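Local structure of DNA-(apurinic or apyrimidinic site) endonuclease 2 (Xenopus laevis, 6WCD) at residues 241-244 with 245-249; 278-281 with 282-286. The protein acts in base excision repair as a weak endonuclease at abasic DNA sites and removes nucleotides from DNA ends as a 3'-5' exonuclease. All blocks are in the same frame, centred on the assembly; numbering follows the deposited sequence.

Both contacts lie in the catalytic domain, which has the endonuclease/exonuclease/phosphatase fold of the DNase I-like clan. Contact 1 comes first along the chain and is made within the short helix 242-246. Strand 269-278 then leads into helix 279-285, which holds contact 2 and runs on into strand 286-291, an outermost strand of the six-stranded sheet. The centres of the contacts are about 12 Å apart, on the same side of the chain's centre. The two helices touch where Tyr245 CG lies 3.7 Å from Val282 CG1. Ser242 CB also lies 3.5 Å from Phe286 CE2, at the start of strand 286-291. Together they pack beside strands of both sheets, and helix 279-285 carries the chain from one to the other.

Contact 1. Residues 241-244 with 245-249; sequences DSFR and YFHPT
Phe243 and His247 meet one turn apart through different first torsions. Phe243 has CG anti to the backbone N (chi1 178°), while His247 has CG beside its backbone N (chi1 -56°). They lie on and just after the short helix 242-246 of the DNase I-like fold. The side chains cross at about a right angle, and His247 CB sits over one face of the phenyl ring, 4.1 Å from its centroid. This is a CH-pi contact. The imidazole itself lies oblique to the phenyl ring, with His247 CD2 3.7 Å from Phe243 CE1. Asp241 occupies the N-cap position, and the Asp241 carboxylate forms a salt bridge with Arg271. His247 is the first residue to leave helical geometry, yet its N still donates a hydrogen bond to Phe243 O at 2.8 Å. One turn back, Tyr245 N donates to Asp241 O at 3.1 Å and makes a weak hydrogen bond to Ser242 O. Phe246 N makes weak hydrogen bonds to Ser242 O and Phe243 O. The imidazole is also held from outside, because NE2 is hydrogen-bonded to Asp288 OD1 on strand 286-291. Phe243 reaches Ile291 of the same strand, and its side chain is about 9 Å from that of Asp273, a residue probably important for catalysis. Phe246 turns the edge of its ring to Ser242 O, which lies 3.3 Å from CD2. Arg244 bends at chi2 and folds back over the chain that leaves the helix. Phe243 CE2 lies over one face of the Arg244 guanidinium, toward its rim. NH2 forms a salt bridge with Asp192, and NH1 also donates to Gln250 O. These bonds fix the group's rotation. Arg244 NH1 donates to His247 O at 3.0 Å, nearly in line with the carbonyl and close to the guanidinium plane.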
ATOM      1  N   ASP A 241      12.823   4.708  -3.329  1.00 16.92           N
ATOM      2  CA  ASP A 241      11.668   5.600  -3.489  1.00 16.64           C
ATOM      3  C   ASP A 241      11.522   5.933  -4.971  1.00 17.96           C
ATOM      4  O   ASP A 241      12.298   6.727  -5.521  1.00 17.42           O
ATOM      5  CB  ASP A 241      11.934   6.838  -2.649  1.00 16.07           C
ATOM      6  CG  ASP A 241      10.813   7.862  -2.657  1.00 20.53           C
ATOM      7  OD1 ASP A 241       9.877   7.799  -3.475  1.00 19.08           O
ATOM      8  OD2 ASP A 241      10.904   8.801  -1.829  1.00 19.03           O
ATOM      9  N   SER A 242      10.586   5.288  -5.644  1.00 14.44           N
ATOM     10  CA  SER A 242      10.603   5.361  -7.106  1.00 13.46           C
ATOM     11  C   SER A 242      10.329   6.767  -7.593  1.00 15.08           C
ATOM     12  O   SER A 242      10.847   7.175  -8.627  1.00 15.14           O
ATOM     13  CB  SER A 242       9.595   4.362  -7.698  1.00 13.94           C
ATOM     14  OG  SER A 242       8.215   4.655  -7.406  1.00 13.81           O
ATOM     15  N   PHE A 243       9.442   7.504  -6.925  1.00 13.84           N
ATOM     16  CA  PHE A 243       9.204   8.866  -7.356  1.00 15.90           C
ATOM     17  C   PHE A 243      10.509   9.643  -7.437  1.00 18.11           C
ATOM     18  O   PHE A 243      10.745  10.374  -8.398  1.00 16.74           O
ATOM     19  CB  PHE A 243       8.240   9.592  -6.425  1.00 13.71           C
ATOM     20  CG  PHE A 243       7.980  11.038  -6.801  1.00 13.74           C
ATOM     21  CD1 PHE A 243       7.289  11.378  -7.948  1.00 16.04           C
ATOM     22  CD2 PHE A 243       8.428  12.064  -6.006  1.00 15.50           C
ATOM     23  CE1 PHE A 243       7.132  12.695  -8.330  1.00 16.89           C
ATOM     24  CE2 PHE A 243       8.256  13.358  -6.344  1.00 18.70           C
ATOM     25  CZ  PHE A 243       7.604  13.698  -7.500  1.00 16.62           C
ATOM     26  N   ARG A 244      11.384   9.504  -6.424  1.00 16.39           N
ATOM     27  CA  ARG A 244      12.609  10.283  -6.425  1.00 16.27           C
ATOM     28  C   ARG A 244      13.684   9.704  -7.323  1.00 20.26           C
ATOM     29  O   ARG A 244      14.615  10.416  -7.707  1.00 20.88           O
ATOM     30  CB  ARG A 244      13.134  10.404  -4.983  1.00 18.68           C
ATOM     31  CG  ARG A 244      12.296  11.312  -4.157  1.00 17.19           C
ATOM     32  CD  ARG A 244      12.264  12.750  -4.661  1.00 22.48           C
ATOM     33  NE  ARG A 244      11.398  13.560  -3.801  1.00 22.24           N
ATOM     34  CZ  ARG A 244      10.917  14.754  -4.134  1.00 19.30           C
ATOM     35  NH1 ARG A 244      11.115  15.264  -5.333  1.00 20.32           N
ATOM     36  NH2 ARG A 244      10.150  15.396  -3.272  1.00 20.46           N
ATOM     37  N   TYR A 245      13.579   8.435  -7.704  1.00 19.65           N
ATOM     38  CA  TYR A 245      14.471   7.899  -8.707  1.00 19.54           C
ATOM     39  C   TYR A 245      14.293   8.668 -10.011  1.00 19.72           C
ATOM     40  O   TYR A 245      15.254   8.938 -10.719  1.00 21.94           O
ATOM     41  CB  TYR A 245      14.166   6.405  -8.896  1.00 19.75           C
ATOM     42  CG  TYR A 245      15.119   5.676  -9.822  1.00 19.32           C
ATOM     43  CD1 TYR A 245      14.800   5.473 -11.156  1.00 20.87           C
ATOM     44  CD2 TYR A 245      16.311   5.153  -9.350  1.00 25.91           C
ATOM     45  CE1 TYR A 245      15.661   4.794 -12.010  1.00 22.37           C
ATOM     46  CE2 TYR A 245      17.155   4.476 -10.193  1.00 25.54           C
ATOM     47  CZ  TYR A 245      16.844   4.314 -11.510  1.00 24.78           C
ATOM     48  OH  TYR A 245      17.704   3.641 -12.348  1.00 30.20           O
ATOM     49  N   PHE A 246      13.037   9.035 -10.326  1.00 18.60           N
ATOM     50  CA  PHE A 246      12.773   9.709 -11.597  1.00 18.32           C
ATOM     51  C   PHE A 246      12.666  11.221 -11.469  1.00 18.29           C
ATOM     52  O   PHE A 246      12.869  11.915 -12.461  1.00 21.12           O
ATOM     53  CB  PHE A 246      11.491   9.121 -12.210  1.00 18.18           C
ATOM     54  CG  PHE A 246      11.637   7.688 -12.650  1.00 17.07           C
ATOM     55  CD1 PHE A 246      12.319   7.387 -13.810  1.00 20.58           C
ATOM     56  CD2 PHE A 246      11.135   6.669 -11.889  1.00 15.92           C
ATOM     57  CE1 PHE A 246      12.459   6.076 -14.219  1.00 18.37           C
ATOM     58  CE2 PHE A 246      11.291   5.384 -12.295  1.00 17.64           C
ATOM     59  CZ  PHE A 246      11.948   5.093 -13.442  1.00 16.80           C
ATOM     60  N   HIS A 247      12.350  11.734 -10.275  1.00 18.11           N
ATOM     61  CA  HIS A 247      12.115  13.166 -10.061  1.00 18.84           C
ATOM     62  C   HIS A 247      12.847  13.634  -8.808  1.00 20.09           C
ATOM     63  O   HIS A 247      12.226  14.043  -7.816  1.00 18.58           O
ATOM     64  CB  HIS A 247      10.613  13.410  -9.954  1.00 17.62           C
ATOM     65  CG  HIS A 247       9.899  12.890 -11.145  1.00 17.38           C
ATOM     66  ND1 HIS A 247      10.020  13.490 -12.380  1.00 21.87           N
ATOM     67  CD2 HIS A 247       9.157  11.774 -11.320  1.00 17.93           C
ATOM     68  CE1 HIS A 247       9.349  12.770 -13.274  1.00 23.79           C
ATOM     69  NE2 HIS A 247       8.811  11.731 -12.659  1.00 20.12           N
ATOM     70  N   PRO A 248      14.160  13.539  -8.803  1.00 21.75           N
ATOM     71  CA  PRO A 248      14.901  13.720  -7.533  1.00 23.22           C
ATOM     72  C   PRO A 248      14.837  15.123  -6.973  1.00 23.47           C
ATOM     73  O   PRO A 248      15.068  15.280  -5.758  1.00 29.43           O
ATOM     74  CB  PRO A 248      16.352  13.362  -7.907  1.00 24.15           C
ATOM     75  CG  PRO A 248      16.408  13.463  -9.381  1.00 22.86           C
ATOM     76  CD  PRO A 248      15.041  13.048  -9.880  1.00 20.52           C
ATOM     77  N   THR A 249      14.587  16.144  -7.791  1.00 23.31           N
ATOM     78  CA  THR A 249      14.612  17.533  -7.323  1.00 25.44           C
ATOM     79  C   THR A 249      13.259  18.234  -7.429  1.00 26.67           C
ATOM     80  O   THR A 249      13.169  19.439  -7.131  1.00 30.44           O
ATOM     81  CB  THR A 249      15.651  18.360  -8.092  1.00 29.59           C
ATOM     82  OG1 THR A 249      15.260  18.477  -9.459  1.00 32.24           O
ATOM     83  CG2 THR A 249      17.030  17.741  -8.010  1.00 35.05           C
TER

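Contact 2. Residues 278-281 with 282-286; sequences NREL and VESEF
Leu281 reaches one turn on to Glu285 and Phe286. From CB, the chain turns to put CG anti to the backbone N (chi1 -178°), where CG comes within 3.9 Å of Phe286 CE1. The side chains of Leu281 and Glu285 cross at about a right angle, and CD1 touches CB and CG of Glu285. CD2 ends beside Phe286 CE1, also at 3.9 Å. Beyond the segments, Leu281 packs on Ile179 and Met307. With an alanine here, both methyls are gone, and a gap would probably open beside Phe286 CE1 and the CB and CG of Glu285. The contact lies on helix 279-285, with Asn278 at the N-cap position, between strands 269-278 and 286-291. Val282 N donates a hydrogen bond to Asn278 O at 3.1 Å, and Glu283 N donates one to Arg279 O at 3.0 Å, both nearly straight. Val282 CG2 lies over the centre of the Phe286 ring. Glu285 OE2 is hydrogen-bonded to Cys129 N. The chemistry is thus divided: Leu281 offers carbon to the buried side, while its carbonyl takes one firm hydrogen bond from Glu285 N, at 2.8 Å, and a weak one from Phe286 N.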
ATOM      1  N   ASN A 278      12.274  -2.779  -4.877  1.00 13.99           N
ATOM      2  CA  ASN A 278      13.664  -3.163  -4.700  1.00 16.45           C
ATOM      3  C   ASN A 278      14.525  -2.563  -5.821  1.00 15.10           C
ATOM      4  O   ASN A 278      14.037  -2.304  -6.939  1.00 15.49           O
ATOM      5  CB  ASN A 278      13.814  -4.681  -4.633  1.00 14.53           C
ATOM      6  CG  ASN A 278      13.256  -5.378  -5.855  1.00 15.05           C
ATOM      7  OD1 ASN A 278      12.035  -5.450  -6.019  1.00 15.09           O
ATOM      8  ND2 ASN A 278      14.138  -5.963  -6.656  1.00 15.92           N
ATOM      9  N   ARG A 279      15.808  -2.362  -5.524  1.00 18.62           N
ATOM     10  CA  ARG A 279      16.693  -1.627  -6.430  0.58 19.48           C
ATOM     11  C   ARG A 279      16.610  -2.169  -7.850  1.00 18.53           C
ATOM     12  O   ARG A 279      16.433  -1.399  -8.810  1.00 19.63           O
ATOM     13  CB  ARG A 279      18.125  -1.671  -5.921  0.58 23.48           C
ATOM     14  CG  ARG A 279      18.313  -0.993  -4.547  0.58 21.35           C
ATOM     15  CD  ARG A 279      19.799  -0.714  -4.349  0.58 26.47           C
ATOM     16  NE  ARG A 279      20.133  -0.136  -3.052  0.58 25.50           N
ATOM     17  CZ  ARG A 279      21.124   0.740  -2.853  0.58 24.70           C
ATOM     18  NH1 ARG A 279      21.862   1.178  -3.859  0.58 35.81           N
ATOM     19  NH2 ARG A 279      21.374   1.198  -1.627  0.58 33.03           N
ATOM     20  N   GLU A 280      16.754  -3.492  -8.019  1.00 19.53           N
ATOM     21  CA  GLU A 280      16.804  -4.047  -9.366  1.00 22.81           C
ATOM     22  C   GLU A 280      15.502  -3.807 -10.139  1.00 20.69           C
ATOM     23  O   GLU A 280      15.522  -3.561 -11.359  1.00 20.14           O
ATOM     24  CB  GLU A 280      17.125  -5.543  -9.308  1.00 30.84           C
ATOM     25  CG  GLU A 280      17.488  -6.129 -10.658  1.00 40.38           C
ATOM     26  CD  GLU A 280      17.697  -7.636 -10.619  1.00 67.89           C
ATOM     27  OE1 GLU A 280      17.306  -8.321 -11.592  1.00 78.16           O
ATOM     28  OE2 GLU A 280      18.252  -8.133  -9.617  1.00 75.09           O
ATOM     29  N   LEU A 281      14.366  -3.927  -9.480  1.00 16.72           N
ATOM     30  CA  LEU A 281      13.074  -3.683 -10.114  1.00 14.77           C
ATOM     31  C   LEU A 281      12.949  -2.265 -10.604  1.00 18.15           C
ATOM     32  O   LEU A 281      12.537  -2.028 -11.744  1.00 18.39           O
ATOM     33  CB  LEU A 281      11.960  -3.980  -9.104  1.00 16.23           C
ATOM     34  CG  LEU A 281      10.530  -3.822  -9.629  1.00 15.56           C
ATOM     35  CD1 LEU A 281      10.196  -4.899 -10.690  1.00 16.95           C
ATOM     36  CD2 LEU A 281       9.534  -3.819  -8.435  1.00 14.91           C
ATOM     37  N   VAL A 282      13.279  -1.295  -9.771  1.00 15.13           N
ATOM     38  CA  VAL A 282      13.145   0.099 -10.173  1.00 16.52           C
ATOM     39  C   VAL A 282      14.101   0.416 -11.331  1.00 17.90           C
ATOM     40  O   VAL A 282      13.715   1.057 -12.304  1.00 22.16           O
ATOM     41  CB  VAL A 282      13.351   1.027  -8.963  1.00 16.08           C
ATOM     42  CG1 VAL A 282      13.355   2.510  -9.365  1.00 20.98           C
ATOM     43  CG2 VAL A 282      12.293   0.773  -7.950  1.00 16.06           C
ATOM     44  N   GLU A 283      15.365  -0.021 -11.237  1.00 18.26           N
ATOM     45  CA  GLU A 283      16.369   0.282 -12.258  1.00 19.90           C
ATOM     46  C   GLU A 283      16.042  -0.388 -13.581  1.00 25.10           C
ATOM     47  O   GLU A 283      16.315   0.186 -14.642  1.00 27.18           O
ATOM     48  CB  GLU A 283      17.748  -0.167 -11.790  1.00 23.01           C
ATOM     49  CG  GLU A 283      18.300   0.635 -10.637  1.00 28.74           C
ATOM     50  CD  GLU A 283      19.612   0.054 -10.065  1.00 54.34           C
ATOM     51  OE1 GLU A 283      19.971  -1.091 -10.417  1.00 56.89           O
ATOM     52  OE2 GLU A 283      20.266   0.738  -9.253  1.00 50.49           O
ATOM     53  N   SER A 284      15.537  -1.616 -13.552  1.00 20.16           N
ATOM     54  CA  SER A 284      15.382  -2.364 -14.806  1.00 21.39           C
ATOM     55  C   SER A 284      13.957  -2.398 -15.343  1.00 21.06           C
ATOM     56  O   SER A 284      13.800  -2.617 -16.559  1.00 24.64           O
ATOM     57  CB  SER A 284      15.852  -3.801 -14.641  1.00 32.76           C
ATOM     58  OG  SER A 284      17.217  -3.811 -14.292  1.00 50.11           O
ATOM     59  N   GLU A 285      12.932  -2.250 -14.525  1.00 16.93           N
ATOM     60  CA  GLU A 285      11.575  -2.419 -15.001  1.00 16.64           C
ATOM     61  C   GLU A 285      10.712  -1.175 -14.920  1.00 21.27           C
ATOM     62  O   GLU A 285       9.668  -1.141 -15.566  1.00 22.50           O
ATOM     63  CB  GLU A 285      10.868  -3.543 -14.248  1.00 17.29           C
ATOM     64  CG  GLU A 285      11.649  -4.903 -14.307  1.00 20.68           C
ATOM     65  CD  GLU A 285      11.764  -5.543 -15.677  1.00 29.31           C
ATOM     66  OE1 GLU A 285      10.886  -5.284 -16.525  1.00 23.77           O
ATOM     67  OE2 GLU A 285      12.739  -6.321 -15.917  1.00 24.97           O
ATOM     68  N   PHE A 286      11.074  -0.176 -14.125  1.00 18.31           N
ATOM     69  CA  PHE A 286      10.243   1.016 -14.055  1.00 13.33           C
ATOM     70  C   PHE A 286      10.547   1.966 -15.209  1.00 14.86           C
ATOM     71  O   PHE A 286      11.692   2.129 -15.631  1.00 17.73           O
ATOM     72  CB  PHE A 286      10.442   1.789 -12.734  1.00 13.70           C
ATOM     73  CG  PHE A 286       9.623   1.309 -11.568  1.00 14.66           C
ATOM     74  CD1 PHE A 286       9.565  -0.000 -11.175  1.00 15.80           C
ATOM     75  CD2 PHE A 286       8.922   2.244 -10.796  1.00 14.06           C
ATOM     76  CE1 PHE A 286       8.816  -0.386 -10.045  1.00 16.19           C
ATOM     77  CE2 PHE A 286       8.179   1.854  -9.681  1.00 16.19           C
ATOM     78  CZ  PHE A 286       8.135   0.548  -9.315  1.00 14.30           C
TER